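Local coordinates for CbsA (Xanthomonas oryzae pv. oryzae, PDB 5XYH), which hydrolyses beta-1,4-glucosidic bonds in cellulose as an exoglucanase (cellobiosidase), an activity that probably serves to degrade plant cell walls during infection of rice, at residues G71-A76 against A128-N133; N143-D148 against D180-I185; L153-S158 against R203-P208; I170-I175 against I210-R215; N280-A285 against I291-D296. One frame throughout, in Å; residues are numbered along the deposited sequence.

Contact 1 of 5, residues G71-A76 against A128-N133; sequences GHLNAA and ASTLAN
Leu73 reaches across from its helix and brings one methyl, CD1, up against two residues of the 128-133 segment. Leu73 CD1 lies 3.7 Å from Thr130 CG2 and 3.9 Å from Leu131 CD2. The second branch adds to the grip, with Leu73 CD2 at 4.1 Å from Leu131 CD2. The two leucine side chains meet at about a right angle, both methyls of Leu73 closing on the single methyl CD2 of Leu131, and only methyl groups touch. Thr130 suits its place because it is two-faced. With OG1 beside the backbone N (chi1 -58°), CG2 is turned anti to that N and offers a methyl to Leu73, while OG1 is satisfied within its own helix by Val126 O. Leu131 does not aim its CB straight at the other helix; its far end, CD2, makes the touch.

These helices, 69-79 and 113-131, pack over strands 86-92 and 140-145. The order strand 86-92, helix 113-131, strand 140-145, with the two strands parallel neighbours in the sheet, is a beta-alpha-beta crossover of the barrel-like family 6 fold. Both leucines rest on Ile141, and Leu131 also meets Leu90; branched aliphatic residues fit a layer where helix meets strand. Tyr136 covers Leu73 from the chain that leads into strand 140-145. On helix 69-79, Asn74 OD1 accepts from Tyr136 OH and Lys135 NZ; these two bonds tie the chain after helix 113-131 to helix 69-79, and Asn133 OD1 braces the turn there by accepting the backbone N-H of Lys135.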
# COMPACT_ATOMS: atom_id res chain seq x y z
N GLY A 71 15.48 -9.75 13.51
CA GLY A 71 15.04 -11.11 13.23
C GLY A 71 14.61 -11.30 11.78
O GLY A 71 14.90 -12.32 11.15
N HIS A 72 13.90 -10.31 11.23
CA HIS A 72 13.54 -10.33 9.82
C HIS A 72 14.78 -10.35 8.95
O HIS A 72 14.87 -11.12 7.99
CB HIS A 72 12.69 -9.11 9.46
CG HIS A 72 11.30 -9.17 9.99
ND1 HIS A 72 10.40 -10.14 9.61
CD2 HIS A 72 10.64 -8.35 10.83
CE1 HIS A 72 9.24 -9.92 10.21
NE2 HIS A 72 9.37 -8.84 10.96
N LEU A 73 15.75 -9.49 9.26
CA LEU A 73 16.94 -9.39 8.43
C LEU A 73 17.78 -10.66 8.52
O LEU A 73 18.40 -11.07 7.53
CB LEU A 73 17.75 -8.17 8.82
CG LEU A 73 17.04 -6.83 8.60
CD1 LEU A 73 17.73 -5.71 9.36
CD2 LEU A 73 16.97 -6.52 7.11
N ASN A 74 17.81 -11.27 9.71
CA ASN A 74 18.48 -12.56 9.88
C ASN A 74 17.78 -13.65 9.08
O ASN A 74 18.44 -14.45 8.41
CB ASN A 74 18.52 -12.94 11.36
CG ASN A 74 19.46 -12.06 12.15
OD1 ASN A 74 20.32 -11.39 11.57
ND2 ASN A 74 19.31 -12.04 13.47
N ALA A 75 16.45 -13.70 9.13
CA ALA A 75 15.74 -14.71 8.35
C ALA A 75 16.00 -14.50 6.86
O ALA A 75 16.16 -15.47 6.10
CB ALA A 75 14.24 -14.68 8.64
N ALA A 76 16.05 -13.24 6.42
CA ALA A 76 16.28 -12.95 5.02
C ALA A 76 17.63 -13.50 4.57
O ALA A 76 17.75 -14.04 3.46
CB ALA A 76 16.20 -11.44 4.77
N ALA A 128 17.68 2.93 10.52
CA ALA A 128 18.82 3.16 9.65
C ALA A 128 20.09 2.50 10.19
O ALA A 128 20.86 1.90 9.42
CB ALA A 128 19.03 4.66 9.47
N SER A 129 20.33 2.59 11.50
CA SER A 129 21.54 1.96 12.03
C SER A 129 21.44 0.44 11.98
O SER A 129 22.45 -0.24 11.75
CB SER A 129 21.82 2.43 13.45
OG SER A 129 20.79 2.02 14.32
N THR A 130 20.24 -0.10 12.17
CA THR A 130 20.06 -1.54 11.98
C THR A 130 20.34 -1.95 10.54
O THR A 130 21.06 -2.92 10.29
CB THR A 130 18.64 -1.94 12.39
OG1 THR A 130 18.45 -1.55 13.76
CG2 THR A 130 18.44 -3.44 12.24
N LEU A 131 19.79 -1.22 9.57
CA LEU A 131 20.00 -1.62 8.18
C LEU A 131 21.45 -1.43 7.75
O LEU A 131 21.93 -2.15 6.86
CB LEU A 131 19.07 -0.84 7.24
CG LEU A 131 17.56 -1.02 7.43
CD1 LEU A 131 16.78 -0.11 6.49
CD2 LEU A 131 17.15 -2.47 7.23
N ALA A 132 22.18 -0.49 8.35
CA ALA A 132 23.55 -0.23 7.90
C ALA A 132 24.55 -1.28 8.38
O ALA A 132 25.72 -1.22 7.99
CB ALA A 132 24.00 1.16 8.36
N ASN A 133 24.12 -2.22 9.21
CA ASN A 133 25.00 -3.25 9.77
C ASN A 133 25.66 -4.04 8.65
O ASN A 133 24.95 -4.65 7.83
CB ASN A 133 24.18 -4.17 10.67
CG ASN A 133 25.03 -5.19 11.42
OD1 ASN A 133 26.15 -5.50 11.02
ND2 ASN A 133 24.46 -5.76 12.48

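Contact 2 of 5, residues N143-D148 against D180-I185; sequences NIIEPD and DKLHAI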
# COMPACT_ATOMS: atom_id res chain seq x y z
N ASN A 143 12.09 -0.07 0.64
CA ASN A 143 11.22 0.65 1.56
C ASN A 143 10.01 1.23 0.84
O ASN A 143 10.14 1.92 -0.19
CB ASN A 143 12.00 1.78 2.24
CG ASN A 143 13.01 1.28 3.22
OD1 ASN A 143 12.79 0.29 3.93
ND2 ASN A 143 14.16 1.96 3.29
N ILE A 144 8.82 0.98 1.39
CA ILE A 144 7.64 1.77 1.08
C ILE A 144 7.62 2.94 2.05
O ILE A 144 7.47 2.75 3.27
CB ILE A 144 6.36 0.93 1.19
CG1 ILE A 144 6.40 -0.19 0.14
CG2 ILE A 144 5.12 1.83 1.02
CD1 ILE A 144 5.25 -1.20 0.24
N ILE A 145 7.77 4.15 1.53
CA ILE A 145 7.99 5.34 2.35
C ILE A 145 6.64 5.97 2.72
O ILE A 145 5.98 6.58 1.88
CB ILE A 145 8.89 6.35 1.64
CG1 ILE A 145 10.27 5.74 1.38
CG2 ILE A 145 8.99 7.63 2.49
CD1 ILE A 145 11.08 5.42 2.64
N GLU A 146 6.27 5.83 4.00
CA GLU A 146 5.14 6.45 4.71
C GLU A 146 3.86 6.50 3.88
O GLU A 146 3.47 7.57 3.39
CB GLU A 146 5.53 7.86 5.18
CG GLU A 146 6.62 7.87 6.28
CD GLU A 146 6.14 7.28 7.61
OE1 GLU A 146 4.91 7.15 7.82
OE2 GLU A 146 7.02 6.96 8.45
N PRO A 147 3.18 5.37 3.74
CA PRO A 147 1.85 5.38 3.11
C PRO A 147 0.90 6.32 3.83
O PRO A 147 1.04 6.60 5.03
CB PRO A 147 1.38 3.93 3.23
CG PRO A 147 2.57 3.13 3.55
CD PRO A 147 3.58 4.02 4.18
N ASP A 148 -0.06 6.83 3.07
CA ASP A 148 -1.15 7.64 3.59
C ASP A 148 -0.65 8.95 4.20
O ASP A 148 -1.19 9.43 5.19
CB ASP A 148 -1.97 6.84 4.61
CG ASP A 148 -3.34 7.44 4.84
OD1 ASP A 148 -3.88 8.11 3.92
OD2 ASP A 148 -3.86 7.24 5.95
N ASP A 180 16.76 10.92 3.68
CA ASP A 180 18.18 11.20 3.90
C ASP A 180 18.86 10.02 4.59
O ASP A 180 19.91 9.54 4.13
CB ASP A 180 18.37 12.47 4.72
CG ASP A 180 18.38 13.73 3.87
OD1 ASP A 180 18.59 13.62 2.65
OD2 ASP A 180 18.19 14.84 4.43
N LYS A 181 18.28 9.53 5.68
CA LYS A 181 18.96 8.53 6.49
C LYS A 181 18.92 7.16 5.83
O LYS A 181 19.86 6.38 5.97
CB LYS A 181 18.34 8.47 7.89
CG LYS A 181 18.46 9.78 8.65
CD LYS A 181 19.85 9.94 9.24
CE LYS A 181 20.13 8.78 10.20
NZ LYS A 181 21.31 9.01 11.09
N LEU A 182 17.86 6.86 5.09
CA LEU A 182 17.73 5.55 4.47
C LEU A 182 18.47 5.49 3.14
O LEU A 182 19.12 4.48 2.84
CB LEU A 182 16.25 5.20 4.31
CG LEU A 182 15.51 5.06 5.65
CD1 LEU A 182 14.01 5.03 5.43
CD2 LEU A 182 15.95 3.81 6.38
N HIS A 183 18.42 6.56 2.34
CA HIS A 183 19.17 6.57 1.09
C HIS A 183 20.67 6.51 1.32
O HIS A 183 21.40 6.05 0.43
CB HIS A 183 18.83 7.80 0.25
CG HIS A 183 19.61 7.88 -1.04
ND1 HIS A 183 19.49 6.94 -2.04
CD2 HIS A 183 20.55 8.76 -1.46
CE1 HIS A 183 20.31 7.25 -3.03
NE2 HIS A 183 20.96 8.35 -2.71
N ALA A 184 21.15 6.94 2.48
CA ALA A 184 22.59 6.91 2.76
C ALA A 184 23.15 5.50 2.80
O ALA A 184 24.37 5.32 2.67
CB ALA A 184 22.85 7.61 4.10
N ILE A 185 22.31 4.49 2.98
CA ILE A 185 22.74 3.10 3.00
C ILE A 185 22.64 2.56 1.58
O ILE A 185 21.53 2.56 1.00
CB ILE A 185 21.89 2.28 3.98
CG1 ILE A 185 21.80 3.05 5.30
CG2 ILE A 185 22.49 0.90 4.21
CD1 ILE A 185 20.73 2.54 6.24
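In the beta-alpha-beta connection that runs from strand 140-145 through helix 170-183 to strand 188-193, Leu182 near the end of the helix packs on Asn143 and Ile145 of the first strand. Leu182 CD1 is the common point: it lies 3.7 Å from Asn143 ND2 and 4.1 Å from Ile145 CD1. The other carbons of the leucine, from CB outward, also gather about the same amide nitrogen, CB at 4.0 Å from Asn143 ND2. Asn143 ND2 can be buried against hydrocarbon because it gives a hydrogen bond to Asn190 OD1 on the neighbouring strand 188-193. Asparagine thus links the strands through its N-H while the nitrogen itself is packed by the leucine.

Residues 143 and 145, two apart on the strand, both face the helix from this parallel sheet, the core of the distorted barrel of glycoside hydrolase family 6. With CG1 of Ile145 beside the backbone N (chi1 -62°), it is the CG1-CD1 branch that meets Leu182, and the two side chains pass in opposite directions. Earlier on the helix, Ile175 and Leu179 cover Ile145 as well. Beyond the strand end the chain turns sharply at Glu146, whose buried carboxylate is held by Tyr119 OH and the backbone N-H groups of Asp94 and Met95.

Contact 3 of 5, residues L153-S158 against R203-P208; sequences LVTNQS and RSNMTP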
# COMPACT_ATOMS: atom_id res chain seq x y z
N LEU A 153 -2.10 15.98 1.89
CA LEU A 153 -1.83 17.41 1.84
C LEU A 153 -2.39 18.06 0.58
O LEU A 153 -2.62 19.27 0.56
CB LEU A 153 -0.33 17.69 1.93
CG LEU A 153 0.44 17.04 3.08
CD1 LEU A 153 1.83 17.61 3.11
CD2 LEU A 153 -0.26 17.29 4.41
N VAL A 154 -2.63 17.28 -0.47
CA VAL A 154 -3.16 17.80 -1.71
C VAL A 154 -4.68 17.67 -1.78
O VAL A 154 -5.36 18.61 -2.20
CB VAL A 154 -2.49 17.09 -2.91
CG1 VAL A 154 -3.10 17.58 -4.22
CG2 VAL A 154 -0.99 17.33 -2.89
N THR A 155 -5.23 16.54 -1.35
CA THR A 155 -6.65 16.27 -1.58
C THR A 155 -7.52 16.52 -0.37
O THR A 155 -8.73 16.70 -0.53
CB THR A 155 -6.85 14.82 -2.02
OG1 THR A 155 -6.33 13.94 -1.02
CG2 THR A 155 -6.12 14.55 -3.34
N ASN A 156 -6.96 16.55 0.83
CA ASN A 156 -7.75 16.56 2.06
C ASN A 156 -7.39 17.73 2.96
O ASN A 156 -7.47 17.61 4.19
CB ASN A 156 -7.59 15.24 2.80
CG ASN A 156 -8.27 14.10 2.10
OD1 ASN A 156 -9.37 14.27 1.54
ND2 ASN A 156 -7.65 12.93 2.12
N GLN A 157 -6.99 18.85 2.37
CA GLN A 157 -6.57 19.98 3.20
C GLN A 157 -7.71 20.55 4.02
O GLN A 157 -7.45 21.20 5.03
CB GLN A 157 -5.94 21.07 2.33
CG GLN A 157 -4.42 20.96 2.26
CD GLN A 157 -3.67 22.03 3.06
OE1 GLN A 157 -4.28 22.84 3.77
NE2 GLN A 157 -2.34 22.03 2.94
N SER A 158 -8.97 20.32 3.63
CA SER A 158 -10.08 20.81 4.44
C SER A 158 -10.21 20.05 5.76
O SER A 158 -10.84 20.57 6.69
CB SER A 158 -11.39 20.75 3.66
OG SER A 158 -11.69 19.42 3.28
N ARG A 203 -7.37 17.39 -12.41
CA ARG A 203 -7.49 18.84 -12.60
C ARG A 203 -6.42 19.62 -11.85
O ARG A 203 -5.22 19.46 -12.11
CB ARG A 203 -8.88 19.31 -12.20
CG ARG A 203 -9.98 18.67 -13.04
CD ARG A 203 -11.30 19.38 -12.82
NE ARG A 203 -11.26 20.71 -13.42
CZ ARG A 203 -11.68 20.97 -14.65
NH1 ARG A 203 -12.19 19.99 -15.40
NH2 ARG A 203 -11.60 22.21 -15.12
N SER A 204 -6.83 20.48 -10.92
CA SER A 204 -5.87 21.37 -10.28
C SER A 204 -5.07 20.69 -9.18
O SER A 204 -4.29 21.36 -8.50
CB SER A 204 -6.58 22.61 -9.72
OG SER A 204 -7.39 22.25 -8.63
N ASN A 205 -5.25 19.38 -9.00
CA ASN A 205 -4.47 18.65 -8.00
C ASN A 205 -3.12 18.21 -8.54
O ASN A 205 -2.18 18.01 -7.76
CB ASN A 205 -5.24 17.42 -7.51
CG ASN A 205 -6.46 17.77 -6.68
OD1 ASN A 205 -6.51 18.83 -6.04
ND2 ASN A 205 -7.46 16.88 -6.67
N MET A 206 -2.99 18.03 -9.85
CA MET A 206 -1.78 17.41 -10.39
C MET A 206 -0.55 18.28 -10.12
O MET A 206 0.46 17.80 -9.59
CB MET A 206 -1.96 17.14 -11.88
CG MET A 206 -0.72 16.59 -12.60
SD MET A 206 -0.30 14.91 -12.07
CE MET A 206 -0.87 13.96 -13.49
N THR A 207 -0.61 19.57 -10.45
CA THR A 207 0.54 20.44 -10.23
C THR A 207 1.00 20.48 -8.78
O THR A 207 2.20 20.26 -8.54
CB THR A 207 0.24 21.85 -10.76
OG1 THR A 207 0.25 21.81 -12.20
CG2 THR A 207 1.28 22.85 -10.26
N PRO A 208 0.14 20.74 -7.78
CA PRO A 208 0.65 20.69 -6.40
C PRO A 208 1.12 19.30 -5.99
O PRO A 208 2.07 19.20 -5.21
CB PRO A 208 -0.55 21.16 -5.55
CG PRO A 208 -1.75 20.95 -6.42
CD PRO A 208 -1.28 21.13 -7.83
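Val154 pushes its CG1 methyl against Asn205, where it lies 3.7 Å from the backbone atom Asn205 O and 3.9 Å from Asn205 CB. Setting CG1 anti to the backbone N (chi1 177°) points this branch out of helix 150-155 at the facing segment. The other branch, CG2, stands beside that N and is left to pack on Leu212. A second residue, Pro208, flanks the same methyl, with Val154 CG1 at 4.2 Å from Pro208 CG. Beta-branched valine thus divides its two methyls between separate neighbours.

The contact joins the ends of two helices that follow neighbouring parallel strands of the family 6 barrel: helix 150-155 comes after strand 140-145, and helix 206-218 comes after strand 188-193. Proline is well placed near the start of the latter helix, where its nitrogen need not donate a hydrogen bond within the helix.

Asn205 aims CB at the valine; with CG beside the backbone N (chi1 -69°) the amide is set so that ND2 donates to Trp199 O in the preceding loop. Thr155 adds a looser touch, CG2 to Asn205 ND2 at 4.3 Å. Its hydroxyl turns back to Pro151 O, leaving the methyl CG2 on the side of Asn205, and Leu200 covers both Val154 and Thr155.

Contact 4 of 5, residues I170-I175 against I210-R215; sequences IYEAGI and ISLYTR
Glu172 and Arg215 form a salt bridge through a single oxygen. Glu172 OE1 accepts two weak hydrogen bonds, from Arg215 NE at 3.4 Å (N-H...O angle 153°) and from Arg215 NH2, also at 3.4 Å. The oxygen sits at the guanidinium edge, in its plane, between the two N-H groups, but the carboxylate plane is turned 75° from it, so only one carboxylate oxygen is engaged. Glutamate stretches out beyond CG, whereas the arginine bends at chi3 (70°) to bring its NE edge round. Leu212 packs a methyl on the same oxygen, CD1 at 3.7 Å from Glu172 OE1; Val216, a turn on, also touches Glu172.

Within helix 206-218 the Thr214 hydroxyl donates to Ile210 O at 2.8 Å from OG1, above the carbonyl plane. That carbonyl also takes the N-H of Thr214, and OG1 in turn is paired with Trp287 NE1. Deeper in, the hydroxyls of Tyr171 and Tyr213 are met by backbone oxygens of Gly97 and Asp193. With long bonds and an exposed arginine, the bridge linking helices 170-183 and 206-218 is probably a modest, solvent-screened attraction, in which each charge would favour the ionised form of the other.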
# COMPACT_ATOMS: atom_id res chain seq x y z
N ILE A 170 5.54 19.33 9.14
CA ILE A 170 6.06 18.14 9.79
C ILE A 170 6.05 16.93 8.85
O ILE A 170 7.02 16.16 8.83
CB ILE A 170 5.29 17.86 11.10
CG1 ILE A 170 5.59 18.98 12.11
CG2 ILE A 170 5.70 16.51 11.67
CD1 ILE A 170 4.83 18.86 13.45
N TYR A 171 4.99 16.74 8.06
CA TYR A 171 5.00 15.64 7.10
C TYR A 171 6.21 15.74 6.18
O TYR A 171 6.95 14.77 6.00
CB TYR A 171 3.72 15.62 6.26
CG TYR A 171 2.58 14.83 6.84
CD1 TYR A 171 2.51 14.56 8.21
CD2 TYR A 171 1.54 14.37 6.03
CE1 TYR A 171 1.44 13.85 8.74
CE2 TYR A 171 0.48 13.66 6.54
CZ TYR A 171 0.42 13.41 7.90
OH TYR A 171 -0.64 12.70 8.40
N GLU A 172 6.44 16.93 5.60
CA GLU A 172 7.55 17.11 4.68
C GLU A 172 8.89 16.94 5.39
O GLU A 172 9.83 16.40 4.82
CB GLU A 172 7.46 18.49 4.01
CG GLU A 172 6.25 18.61 3.11
CD GLU A 172 5.93 20.04 2.72
OE1 GLU A 172 6.45 20.50 1.67
OE2 GLU A 172 5.14 20.71 3.45
N ALA A 173 8.97 17.39 6.65
CA ALA A 173 10.21 17.23 7.41
C ALA A 173 10.48 15.76 7.71
O ALA A 173 11.62 15.31 7.61
CB ALA A 173 10.17 18.04 8.70
N GLY A 174 9.43 15.02 8.06
CA GLY A 174 9.60 13.59 8.32
C GLY A 174 10.04 12.81 7.09
O GLY A 174 10.91 11.94 7.18
N ILE A 175 9.42 13.08 5.94
CA ILE A 175 9.81 12.38 4.71
C ILE A 175 11.26 12.69 4.36
O ILE A 175 12.03 11.80 4.01
CB ILE A 175 8.87 12.75 3.55
CG1 ILE A 175 7.41 12.42 3.86
CG2 ILE A 175 9.35 12.06 2.26
CD1 ILE A 175 7.00 11.01 3.60
N ILE A 210 2.57 16.81 -7.98
CA ILE A 210 3.90 16.65 -8.56
C ILE A 210 4.89 17.60 -7.91
O ILE A 210 5.98 17.19 -7.50
CB ILE A 210 3.84 16.84 -10.08
CG1 ILE A 210 2.91 15.81 -10.74
CG2 ILE A 210 5.24 16.81 -10.68
CD1 ILE A 210 3.21 14.37 -10.39
N SER A 211 4.53 18.88 -7.77
CA SER A 211 5.48 19.82 -7.19
C SER A 211 5.77 19.51 -5.72
O SER A 211 6.89 19.76 -5.25
CB SER A 211 4.99 21.26 -7.34
OG SER A 211 4.20 21.64 -6.24
N LEU A 212 4.79 18.96 -4.99
CA LEU A 212 5.03 18.55 -3.61
C LEU A 212 6.07 17.45 -3.54
O LEU A 212 7.06 17.57 -2.82
CB LEU A 212 3.73 18.09 -2.95
CG LEU A 212 3.86 17.45 -1.57
CD1 LEU A 212 4.45 18.42 -0.58
CD2 LEU A 212 2.49 16.94 -1.10
N TYR A 213 5.85 16.35 -4.25
CA TYR A 213 6.83 15.27 -4.23
C TYR A 213 8.18 15.75 -4.75
O TYR A 213 9.22 15.39 -4.20
CB TYR A 213 6.33 14.07 -5.05
CG TYR A 213 5.32 13.23 -4.28
CD1 TYR A 213 3.99 13.62 -4.19
CD2 TYR A 213 5.71 12.08 -3.64
CE1 TYR A 213 3.06 12.85 -3.47
CE2 TYR A 213 4.81 11.30 -2.93
CZ TYR A 213 3.50 11.68 -2.84
OH TYR A 213 2.63 10.89 -2.11
N THR A 214 8.17 16.58 -5.78
CA THR A 214 9.45 17.06 -6.31
C THR A 214 10.17 17.92 -5.28
O THR A 214 11.36 17.72 -5.00
CB THR A 214 9.21 17.84 -7.61
OG1 THR A 214 8.61 16.97 -8.56
CG2 THR A 214 10.54 18.34 -8.17
N ARG A 215 9.44 18.86 -4.66
CA ARG A 215 10.05 19.75 -3.67
C ARG A 215 10.60 18.97 -2.48
O ARG A 215 11.70 19.28 -1.98
CB ARG A 215 9.01 20.77 -3.21
CG ARG A 215 9.46 21.66 -2.09
CD ARG A 215 8.40 22.73 -1.83
NE ARG A 215 7.18 22.19 -1.23
CZ ARG A 215 6.01 22.07 -1.86
NH1 ARG A 215 5.91 22.44 -3.13
NH2 ARG A 215 4.95 21.59 -1.22

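Contact 5 of 5, residues N280-A285 against I291-D296; sequences NAFVGA and IGFLID
The rings of Phe282 and Phe293 approach each other without stacking. Phe282 CD2 comes to the edge of the Phe293 ring, near its plane, 4.3 Å from Phe293 CZ. Both rings have a further partner in Phe230 of strand 229-232: Phe282 is stacked with it, and Phe293 meets it with planes inclined by about 30°. Trp287, from the loop joining helix and strand, adds an edge-to-face contact to Phe282. Phenylalanine suits this layer because flat, wholly apolar rings can fill it at several tilts.

Beside the rings, Ile291 sends its long branch to the helix. Ile291 CD1 lies 3.8 Å from Phe282 CB, and more loosely 4.5 Å from Val283 CG2. To reach there, CG1 takes the position between the backbone N and the carbonyl carbon (chi1 54°), the crowded one, while the rest of the chain extends. Gly292 then begins the strand and bonds through its backbone to Phe230. Strand 229-232, helix 271-284 and strand 292-296, the two strands being adjacent and parallel, make up a beta-alpha-beta crossover, the repeating layout of the family 6 barrel.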
# COMPACT_ATOMS: atom_id res chain seq x y z
N ASN A 280 4.60 10.02 -16.46
CA ASN A 280 4.75 11.07 -17.46
C ASN A 280 4.80 12.45 -16.82
O ASN A 280 5.58 13.32 -17.25
CB ASN A 280 3.62 11.00 -18.48
CG ASN A 280 3.74 9.79 -19.37
OD1 ASN A 280 4.85 9.37 -19.69
ND2 ASN A 280 2.62 9.22 -19.75
N ALA A 281 4.00 12.67 -15.79
CA ALA A 281 4.02 13.96 -15.12
C ALA A 281 5.35 14.19 -14.40
O ALA A 281 5.86 15.32 -14.38
CB ALA A 281 2.86 14.05 -14.14
N PHE A 282 5.92 13.14 -13.79
CA PHE A 282 7.18 13.33 -13.07
C PHE A 282 8.33 13.57 -14.05
O PHE A 282 9.16 14.46 -13.84
CB PHE A 282 7.48 12.14 -12.16
CG PHE A 282 6.79 12.22 -10.83
CD1 PHE A 282 7.08 13.26 -9.95
CD2 PHE A 282 5.86 11.28 -10.46
CE1 PHE A 282 6.44 13.35 -8.73
CE2 PHE A 282 5.23 11.35 -9.24
CZ PHE A 282 5.51 12.39 -8.37
N VAL A 283 8.37 12.80 -15.13
CA VAL A 283 9.36 13.08 -16.17
C VAL A 283 9.18 14.50 -16.69
O VAL A 283 10.16 15.22 -16.95
CB VAL A 283 9.27 12.01 -17.27
CG1 VAL A 283 10.11 12.40 -18.46
CG2 VAL A 283 9.72 10.66 -16.71
N GLY A 284 7.92 14.95 -16.81
CA GLY A 284 7.67 16.33 -17.21
C GLY A 284 8.20 17.34 -16.21
O GLY A 284 8.59 18.45 -16.59
N ALA A 285 8.21 16.98 -14.93
CA ALA A 285 8.76 17.85 -13.90
C ALA A 285 10.28 17.74 -13.79
O ALA A 285 10.85 18.38 -12.91
CB ALA A 285 8.12 17.53 -12.55
N ILE A 291 13.02 6.40 -13.42
CA ILE A 291 12.22 6.18 -12.22
C ILE A 291 11.28 5.01 -12.47
O ILE A 291 10.80 4.79 -13.59
CB ILE A 291 11.43 7.42 -11.80
CG1 ILE A 291 10.59 7.94 -12.97
CG2 ILE A 291 12.38 8.47 -11.27
CD1 ILE A 291 9.54 8.94 -12.56
N GLY A 292 11.05 4.22 -11.42
CA GLY A 292 10.19 3.06 -11.53
C GLY A 292 8.98 3.14 -10.61
O GLY A 292 8.97 3.90 -9.64
N PHE A 293 7.94 2.37 -10.92
CA PHE A 293 6.75 2.32 -10.08
C PHE A 293 6.52 0.91 -9.57
O PHE A 293 6.63 -0.07 -10.32
CB PHE A 293 5.52 2.82 -10.85
CG PHE A 293 5.44 4.32 -10.95
CD1 PHE A 293 6.31 5.01 -11.77
CD2 PHE A 293 4.49 5.03 -10.23
CE1 PHE A 293 6.24 6.41 -11.87
CE2 PHE A 293 4.42 6.41 -10.32
CZ PHE A 293 5.30 7.10 -11.15
N LEU A 294 6.21 0.80 -8.28
CA LEU A 294 5.64 -0.41 -7.71
C LEU A 294 4.12 -0.27 -7.67
O LEU A 294 3.59 0.83 -7.54
CB LEU A 294 6.19 -0.69 -6.31
CG LEU A 294 7.71 -0.61 -6.13
CD1 LEU A 294 8.13 -0.95 -4.72
CD2 LEU A 294 8.40 -1.54 -7.15
N ILE A 295 3.43 -1.41 -7.80
CA ILE A 295 2.00 -1.49 -7.54
C ILE A 295 1.76 -2.61 -6.54
O ILE A 295 2.27 -3.72 -6.71
CB ILE A 295 1.19 -1.72 -8.83
CG1 ILE A 295 1.42 -0.54 -9.80
CG2 ILE A 295 -0.30 -1.88 -8.49
CD1 ILE A 295 0.85 -0.74 -11.21
N ASP A 296 1.03 -2.30 -5.47
CA ASP A 296 0.64 -3.30 -4.48
C ASP A 296 -0.53 -4.10 -5.05
O ASP A 296 -1.63 -3.58 -5.21
CB ASP A 296 0.24 -2.62 -3.18
CG ASP A 296 -0.04 -3.61 -2.04
OD1 ASP A 296 -0.18 -4.84 -2.30
OD2 ASP A 296 -0.11 -3.13 -0.88

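In the fold
Contact 1 closes before any other opens; contacts 2, 3 and 4 then interleave along the chain, and contact 5 closes the series. All lie within one glycoside hydrolase family 6 fold. Contacts 2 and 5 reach the same mixed sheet, through strands 140-145 and 292-296, with centres about 17 Å apart. Contacts 2 and 4 share helix 170-183, and contacts 3 and 4 share helix 206-218, their centres about 12 and 13 Å apart. Contact 1, about 37 Å from contact 3 between centres, meets only contact 2, where Ile185 packs on helix 113-131. Ile210 and Tyr213 of contact 4 pack on Phe282 of contact 5, so helices 206-218 and 271-284 also meet beside the sheet.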